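Local atomic coordinates of transmembrane oligosaccharyl transferase (PDB entry 3WAJ), a protein that belongs to the STT3/AglB family of oligosaccharyl transferases, integral membrane proteins that join a multi-helix transmembrane part to a large globular C-terminal part. Residues 586-591 with 620-625; 565-570 with 582-587. All coordinates share one frame; numbering follows the deposited sequence.

Interaction 1 of 2, residues 586-591 with 620-625; sequences SFFTAE and YAMAVW
A Met-aromatic contact, with Met-622 approaching Phe-588, joins the end of the short helix 584-588 to the flank of helix 619-627. The sulfur comes in obliquely: SD of Met-622 lies 4.9 Å from the centroid of the Phe-588 ring and 46° from the ring normal, so it sits neither squarely over the face nor at the rim. Much of the grip is on the root of the phenylalanine, because SD of Met-622 is 4.0 Å from CB of Phe-588. Beyond the sulfur the thioether folds back (chi3 -68°), and this bend keeps the terminal methyl against the same carbon, Met-622 CE to Phe-588 CB being 4.0 Å. A flexible, unbranched side chain with a polarisable sulfur suits such a place. On the other side of the Phe-588 ring plane, Phe-587 puts its CD2 over the ring centre, 3.7 Å above that plane.

Helix 584-588, within the AglB core domain, gives way to loop at Thr-589, and here the CA atoms of the two segments come nearest, CA of Thr-589 and CA of Ala-623 being 6.4 Å apart. A chi1 of 68° turns the threonine hydroxyl back to its own helix, where OG1 is hydrogen-bonded to the carbonyl of Ser-585, while the methyl is turned to the neighbouring helix. CG2 of Thr-589 packs 4.1 Å from CB of Met-622 and 3.9 Å from the backbone N of Ala-623. Threonine thus settles its polar branch at the helix end and spends its apolar branch on packing; the small Ala-623 permits the close approach. Helix 678-684 borders the same buried patch, Glu-679 touching both Phe-588 and Met-622, whereas Ala-623 also meets Ala-633 of helix 630-633.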
ATOM      1  N   SER A 586     -16.375   4.336  -9.951  1.00 30.73           N
ATOM      2  CA  SER A 586     -17.628   4.593 -10.664  1.00 34.63           C
ATOM      3  C   SER A 586     -18.217   5.917 -10.198  1.00 35.58           C
ATOM      4  O   SER A 586     -19.023   6.537 -10.895  1.00 38.05           O
ATOM      5  CB  SER A 586     -18.618   3.447 -10.448  1.00 34.07           C
ATOM      6  OG  SER A 586     -18.605   3.036  -9.098  1.00 38.54           O
ATOM      7  N   PHE A 587     -17.811   6.360  -9.012  1.00 29.82           N
ATOM      8  CA  PHE A 587     -18.223   7.679  -8.570  1.00 30.87           C
ATOM      9  C   PHE A 587     -17.411   8.753  -9.330  1.00 33.01           C
ATOM     10  O   PHE A 587     -17.982   9.596 -10.020  1.00 37.33           O
ATOM     11  CB  PHE A 587     -18.118   7.813  -7.049  1.00 32.51           C
ATOM     12  CG  PHE A 587     -18.508   9.172  -6.537  1.00 29.44           C
ATOM     13  CD1 PHE A 587     -19.840   9.499  -6.346  1.00 28.81           C
ATOM     14  CD2 PHE A 587     -17.539  10.141  -6.269  1.00 31.59           C
ATOM     15  CE1 PHE A 587     -20.214  10.771  -5.893  1.00 32.68           C
ATOM     16  CE2 PHE A 587     -17.901  11.414  -5.809  1.00 26.56           C
ATOM     17  CZ  PHE A 587     -19.236  11.728  -5.625  1.00 32.17           C
ATOM     18  N   PHE A 588     -16.085   8.692  -9.247  1.00 31.50           N
ATOM     19  CA  PHE A 588     -15.237   9.771  -9.793  1.00 34.20           C
ATOM     20  C   PHE A 588     -15.137   9.866 -11.309  1.00 40.91           C
ATOM     21  O   PHE A 588     -14.802  10.932 -11.838  1.00 40.59           O
ATOM     22  CB  PHE A 588     -13.830   9.763  -9.171  1.00 27.49           C
ATOM     23  CG  PHE A 588     -13.831  10.034  -7.691  1.00 24.89           C
ATOM     24  CD1 PHE A 588     -14.025  11.325  -7.207  1.00 27.40           C
ATOM     25  CD2 PHE A 588     -13.663   8.996  -6.777  1.00 24.81           C
ATOM     26  CE1 PHE A 588     -14.047  11.584  -5.821  1.00 28.12           C
ATOM     27  CE2 PHE A 588     -13.688   9.234  -5.391  1.00 28.06           C
ATOM     28  CZ  PHE A 588     -13.881  10.527  -4.911  1.00 32.02           C
ATOM     29  N   THR A 589     -15.420   8.773 -12.016  1.00 37.31           N
ATOM     30  CA  THR A 589     -15.400   8.844 -13.478  1.00 38.40           C
ATOM     31  C   THR A 589     -16.802   8.927 -14.050  1.00 37.02           C
ATOM     32  O   THR A 589     -16.997   8.776 -15.262  1.00 34.06           O
ATOM     33  CB  THR A 589     -14.734   7.634 -14.115  1.00 36.76           C
ATOM     34  OG1 THR A 589     -15.568   6.500 -13.894  1.00 32.19           O
ATOM     35  CG2 THR A 589     -13.323   7.392 -13.537  1.00 33.70           C
ATOM     36  N   ALA A 590     -17.778   9.117 -13.168  1.00 35.10           N
ATOM     37  CA  ALA A 590     -19.170   9.193 -13.588  1.00 34.98           C
ATOM     38  C   ALA A 590     -19.347  10.450 -14.433  1.00 39.64           C
ATOM     39  O   ALA A 590     -18.909  11.554 -14.051  1.00 44.85           O
ATOM     40  CB  ALA A 590     -20.096   9.215 -12.392  1.00 30.68           C
ATOM     41  N   GLU A 591     -19.999  10.283 -15.576  1.00 38.00           N
ATOM     42  CA  GLU A 591     -20.085  11.345 -16.562  1.00 41.14           C
ATOM     43  C   GLU A 591     -21.321  12.224 -16.451  1.00 40.29           C
ATOM     44  O   GLU A 591     -21.508  13.126 -17.264  1.00 46.19           O
ATOM     45  CB  GLU A 591     -19.938  10.769 -17.962  1.00 49.09           C
ATOM     46  CG  GLU A 591     -18.514  10.331 -18.257  1.00 61.39           C
ATOM     47  CD  GLU A 591     -18.446   9.258 -19.311  1.00 75.70           C
ATOM     48  OE1 GLU A 591     -19.473   9.027 -19.987  1.00 80.90           O
ATOM     49  OE2 GLU A 591     -17.369   8.639 -19.453  1.00 82.15           O
ATOM     50  N   TYR A 620      -6.025   8.477 -14.585  1.00 33.59           N
ATOM     51  CA  TYR A 620      -5.999   7.368 -15.534  1.00 35.78           C
ATOM     52  C   TYR A 620      -6.284   6.036 -14.836  1.00 36.47           C
ATOM     53  O   TYR A 620      -7.072   5.225 -15.313  1.00 33.87           O
ATOM     54  CB  TYR A 620      -4.636   7.331 -16.220  1.00 37.53           C
ATOM     55  CG  TYR A 620      -4.440   6.223 -17.237  1.00 46.62           C
ATOM     56  CD1 TYR A 620      -3.577   5.165 -16.985  1.00 47.35           C
ATOM     57  CD2 TYR A 620      -5.080   6.264 -18.473  1.00 52.89           C
ATOM     58  CE1 TYR A 620      -3.372   4.171 -17.930  1.00 50.57           C
ATOM     59  CE2 TYR A 620      -4.882   5.273 -19.415  1.00 51.70           C
ATOM     60  CZ  TYR A 620      -4.026   4.235 -19.137  1.00 52.74           C
ATOM     61  OH  TYR A 620      -3.825   3.252 -20.071  1.00 61.82           O
ATOM     62  N   ALA A 621      -5.631   5.827 -13.698  1.00 36.34           N
ATOM     63  CA  ALA A 621      -5.850   4.641 -12.889  1.00 37.52           C
ATOM     64  C   ALA A 621      -7.323   4.467 -12.504  1.00 40.39           C
ATOM     65  O   ALA A 621      -7.840   3.337 -12.486  1.00 42.14           O
ATOM     66  CB  ALA A 621      -4.979   4.695 -11.653  1.00 40.18           C
ATOM     67  N   MET A 622      -8.003   5.565 -12.169  1.00 34.07           N
ATOM     68  CA  MET A 622      -9.425   5.465 -11.819  1.00 35.41           C
ATOM     69  C   MET A 622     -10.239   5.055 -13.048  1.00 39.74           C
ATOM     70  O   MET A 622     -11.162   4.232 -12.964  1.00 36.54           O
ATOM     71  CB  MET A 622      -9.952   6.773 -11.204  1.00 31.54           C
ATOM     72  CG  MET A 622      -9.238   7.183  -9.911  1.00 32.12           C
ATOM     73  SD  MET A 622     -10.108   8.419  -8.932  1.00 34.57           S
ATOM     74  CE  MET A 622      -9.968   9.863  -9.995  1.00 30.47           C
ATOM     75  N   ALA A 623      -9.874   5.631 -14.191  1.00 35.49           N
ATOM     76  CA  ALA A 623     -10.519   5.297 -15.458  1.00 36.69           C
ATOM     77  C   ALA A 623     -10.336   3.828 -15.801  1.00 40.62           C
ATOM     78  O   ALA A 623     -11.305   3.156 -16.171  1.00 44.00           O
ATOM     79  CB  ALA A 623     -10.004   6.176 -16.589  1.00 28.45           C
ATOM     80  N   VAL A 624      -9.103   3.327 -15.685  1.00 40.09           N
ATOM     81  CA  VAL A 624      -8.836   1.912 -15.967  1.00 43.65           C
ATOM     82  C   VAL A 624      -9.718   0.994 -15.122  1.00 40.27           C
ATOM     83  O   VAL A 624     -10.426   0.158 -15.676  1.00 44.53           O
ATOM     84  CB  VAL A 624      -7.350   1.537 -15.830  1.00 44.19           C
ATOM     85  CG1 VAL A 624      -7.143   0.025 -16.094  1.00 37.24           C
ATOM     86  CG2 VAL A 624      -6.516   2.356 -16.803  1.00 35.51           C
ATOM     87  N   TRP A 625      -9.713   1.169 -13.802  1.00 35.61           N
ATOM     88  CA  TRP A 625     -10.584   0.368 -12.934  1.00 36.43           C
ATOM     89  C   TRP A 625     -12.065   0.486 -13.319  1.00 43.05           C
ATOM     90  O   TRP A 625     -12.801  -0.507 -13.309  1.00 41.22           O
ATOM     91  CB  TRP A 625     -10.424   0.787 -11.463  1.00 34.23           C
ATOM     92  CG  TRP A 625      -9.201   0.253 -10.755  1.00 40.11           C
ATOM     93  CD1 TRP A 625      -7.986   0.877 -10.626  1.00 40.91           C
ATOM     94  CD2 TRP A 625      -9.082  -0.999 -10.059  1.00 39.25           C
ATOM     95  NE1 TRP A 625      -7.123   0.088  -9.903  1.00 35.61           N
ATOM     96  CE2 TRP A 625      -7.767  -1.065  -9.542  1.00 39.68           C
ATOM     97  CE3 TRP A 625      -9.958  -2.066  -9.823  1.00 42.41           C
ATOM     98  CZ2 TRP A 625      -7.304  -2.167  -8.796  1.00 41.76           C
ATOM     99  CZ3 TRP A 625      -9.497  -3.165  -9.082  1.00 40.26           C
ATOM    100  CH2 TRP A 625      -8.185  -3.202  -8.580  1.00 41.10           C
TER

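Interaction 2 of 2, residues 565-570 with 582-587; sequences PIANPF and PGASSF
With chi1 at -96°, Ile-566 sits well away from a staggered rotamer; this torsion brings its CG2 branch toward the start of helix 584-588 and carries CG1, with CD1 beyond it, away. CG2 of Ile-566 lies 4.1 Å from the backbone N of Ala-584 and 4.4 Å from CA of Gly-583. One residue on, two methyl groups meet, neither pointing straight at the other: CB of Ala-567 is 4.0 Å from CB of Ala-584. With so little side chain between them, the CA atoms of Ala-567 and Ala-584 stand 6.4 Å apart.

Gly-583, the N-cap residue, has a fully extended backbone, with phi and psi both near 180°, a conformation that glycine adopts more readily than residues bearing a CB. Its carbonyl O accepts the bond from Phe-587 N, at 3.1 Å, that opens the helix. Beside the contact, the backbone of Ile-566 is hydrogen-bonded to that of Val-547. The arrangement is buried apolar packing within the AglB core domain, setting the loop that leaves edge strand 564-565 of the mixed sheet against the N-terminal turn of a short helix.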
ATOM      1  N   PRO A 565     -14.297   5.119   5.253  1.00 27.48           N
ATOM      2  CA  PRO A 565     -14.064   5.207   3.805  1.00 30.39           C
ATOM      3  C   PRO A 565     -14.758   4.100   3.033  1.00 33.90           C
ATOM      4  O   PRO A 565     -14.850   2.941   3.481  1.00 34.14           O
ATOM      5  CB  PRO A 565     -12.538   5.045   3.689  1.00 27.71           C
ATOM      6  CG  PRO A 565     -12.189   4.140   4.847  1.00 27.65           C
ATOM      7  CD  PRO A 565     -13.109   4.612   5.973  1.00 26.29           C
ATOM      8  N   ILE A 566     -15.251   4.474   1.864  1.00 32.44           N
ATOM      9  CA  ILE A 566     -15.860   3.538   0.923  1.00 29.41           C
ATOM     10  C   ILE A 566     -14.791   2.573   0.355  1.00 34.61           C
ATOM     11  O   ILE A 566     -15.051   1.385   0.114  1.00 31.40           O
ATOM     12  CB  ILE A 566     -16.541   4.346  -0.211  1.00 32.83           C
ATOM     13  CG1 ILE A 566     -18.028   4.525   0.085  1.00 32.96           C
ATOM     14  CG2 ILE A 566     -16.275   3.743  -1.612  1.00 29.64           C
ATOM     15  CD1 ILE A 566     -18.328   5.579   1.166  1.00 35.93           C
ATOM     16  N   ALA A 567     -13.580   3.093   0.154  1.00 32.13           N
ATOM     17  CA  ALA A 567     -12.522   2.310  -0.473  1.00 33.38           C
ATOM     18  C   ALA A 567     -11.217   2.270   0.351  1.00 38.31           C
ATOM     19  O   ALA A 567     -10.928   3.198   1.113  1.00 41.20           O
ATOM     20  CB  ALA A 567     -12.267   2.793  -1.903  1.00 23.62           C
ATOM     21  N   ASN A 568     -10.424   1.223   0.107  1.00 31.67           N
ATOM     22  CA  ASN A 568      -9.346   0.731   0.972  1.00 34.24           C
ATOM     23  C   ASN A 568      -8.064   0.528   0.206  1.00 33.37           C
ATOM     24  O   ASN A 568      -8.099   0.180  -0.979  1.00 33.11           O
ATOM     25  CB  ASN A 568      -9.668  -0.731   1.396  1.00 54.18           C
ATOM     26  CG  ASN A 568     -10.337  -0.817   2.715  1.00 59.33           C
ATOM     27  OD1 ASN A 568     -10.231   0.100   3.524  1.00 71.34           O
ATOM     28  ND2 ASN A 568     -11.035  -1.920   2.960  1.00 60.12           N
ATOM     29  N   PRO A 569      -6.925   0.601   0.904  1.00 33.31           N
ATOM     30  CA  PRO A 569      -5.671   0.135   0.299  1.00 34.78           C
ATOM     31  C   PRO A 569      -5.540  -1.397   0.206  1.00 38.40           C
ATOM     32  O   PRO A 569      -4.504  -1.865  -0.264  1.00 46.13           O
ATOM     33  CB  PRO A 569      -4.600   0.753   1.208  1.00 34.30           C
ATOM     34  CG  PRO A 569      -5.298   1.985   1.799  1.00 33.38           C
ATOM     35  CD  PRO A 569      -6.683   1.468   2.073  1.00 35.96           C
ATOM     36  N   PHE A 570      -6.550  -2.151   0.648  1.00 37.78           N
ATOM     37  CA  PHE A 570      -6.672  -3.577   0.284  1.00 33.83           C
ATOM     38  C   PHE A 570      -7.424  -3.724  -1.027  1.00 38.39           C
ATOM     39  O   PHE A 570      -7.782  -4.838  -1.399  1.00 46.73           O
ATOM     40  CB  PHE A 570      -7.461  -4.370   1.336  1.00 28.97           C
ATOM     41  CG  PHE A 570      -6.985  -4.150   2.732  1.00 34.08           C
ATOM     42  CD1 PHE A 570      -5.639  -4.238   3.038  1.00 40.43           C
ATOM     43  CD2 PHE A 570      -7.877  -3.817   3.731  1.00 37.15           C
ATOM     44  CE1 PHE A 570      -5.193  -4.007   4.325  1.00 43.47           C
ATOM     45  CE2 PHE A 570      -7.437  -3.576   5.022  1.00 35.99           C
ATOM     46  CZ  PHE A 570      -6.101  -3.676   5.317  1.00 37.66           C
ATOM     47  N   PRO A 582     -21.195   0.058  -7.549  1.00 33.76           N
ATOM     48  CA  PRO A 582     -20.874   1.352  -6.935  1.00 33.70           C
ATOM     49  C   PRO A 582     -19.624   1.243  -6.085  1.00 36.69           C
ATOM     50  O   PRO A 582     -19.445   0.274  -5.323  1.00 38.41           O
ATOM     51  CB  PRO A 582     -22.102   1.671  -6.068  1.00 33.50           C
ATOM     52  CG  PRO A 582     -22.930   0.378  -6.016  1.00 39.68           C
ATOM     53  CD  PRO A 582     -22.563  -0.410  -7.244  1.00 35.12           C
ATOM     54  N   GLY A 583     -18.754   2.234  -6.242  1.00 34.33           N
ATOM     55  CA  GLY A 583     -17.450   2.246  -5.607  1.00 33.62           C
ATOM     56  C   GLY A 583     -16.741   3.517  -6.034  1.00 35.11           C
ATOM     57  O   GLY A 583     -17.318   4.357  -6.719  1.00 38.50           O
ATOM     58  N   ALA A 584     -15.488   3.661  -5.631  1.00 29.07           N
ATOM     59  CA  ALA A 584     -14.746   4.885  -5.895  1.00 30.18           C
ATOM     60  C   ALA A 584     -14.565   5.207  -7.386  1.00 32.35           C
ATOM     61  O   ALA A 584     -14.709   6.355  -7.792  1.00 40.08           O
ATOM     62  CB  ALA A 584     -13.403   4.868  -5.174  1.00 29.28           C
ATOM     63  N   SER A 585     -14.258   4.214  -8.209  1.00 28.83           N
ATOM     64  CA  SER A 585     -13.975   4.493  -9.612  1.00 32.34           C
ATOM     65  C   SER A 585     -15.246   4.892 -10.357  1.00 31.74           C
ATOM     66  O   SER A 585     -15.212   5.708 -11.274  1.00 42.48           O
ATOM     67  CB  SER A 585     -13.272   3.313 -10.305  1.00 35.79           C
ATOM     68  OG  SER A 585     -14.150   2.224 -10.500  1.00 40.77           O
ATOM     69  N   SER A 586     -16.375   4.336  -9.951  1.00 30.73           N
ATOM     70  CA  SER A 586     -17.628   4.593 -10.664  1.00 34.63           C
ATOM     71  C   SER A 586     -18.217   5.917 -10.198  1.00 35.58           C
ATOM     72  O   SER A 586     -19.023   6.537 -10.895  1.00 38.05           O
ATOM     73  CB  SER A 586     -18.618   3.447 -10.448  1.00 34.07           C
ATOM     74  OG  SER A 586     -18.605   3.036  -9.098  1.00 38.54           O
ATOM     75  N   PHE A 587     -17.811   6.360  -9.012  1.00 29.82           N
ATOM     76  CA  PHE A 587     -18.223   7.679  -8.570  1.00 30.87           C
ATOM     77  C   PHE A 587     -17.411   8.753  -9.330  1.00 33.01           C
ATOM     78  O   PHE A 587     -17.982   9.596 -10.020  1.00 37.33           O
ATOM     79  CB  PHE A 587     -18.118   7.813  -7.049  1.00 32.51           C
ATOM     80  CG  PHE A 587     -18.508   9.172  -6.537  1.00 29.44           C
ATOM     81  CD1 PHE A 587     -19.840   9.499  -6.346  1.00 28.81           C
ATOM     82  CD2 PHE A 587     -17.539  10.141  -6.269  1.00 31.59           C
ATOM     83  CE1 PHE A 587     -20.214  10.771  -5.893  1.00 32.68           C
ATOM     84  CE2 PHE A 587     -17.901  11.414  -5.809  1.00 26.56           C
ATOM     85  CZ  PHE A 587     -19.236  11.728  -5.625  1.00 32.17           C
TER

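Helix 584-588 serves both contacts: interaction 2 packs on its first turn, interaction 1 on its last residue, Phe-588, and on Thr-589 just beyond it, and their centres are about 10 Å apart. They also touch directly: CB of Ser-585, next to Ala-584, packs 3.5 Å from the carbonyl O of Met-622. The tryptophans of the WWDYG sequence motif of this family lie alongside: Trp-550 touches Met-622, Trp-551 touches Ala-567, and both meet the ring of Trp-625. Neither contact includes a zinc ligand; the metal is held by Asp-47, Asp-161 and His-163. Segment 565-570 nevertheless extends in that direction, since Phe-570 meets the ring of Tyr-50 on helix 47-60, whose first residue is the ligand Asp-47.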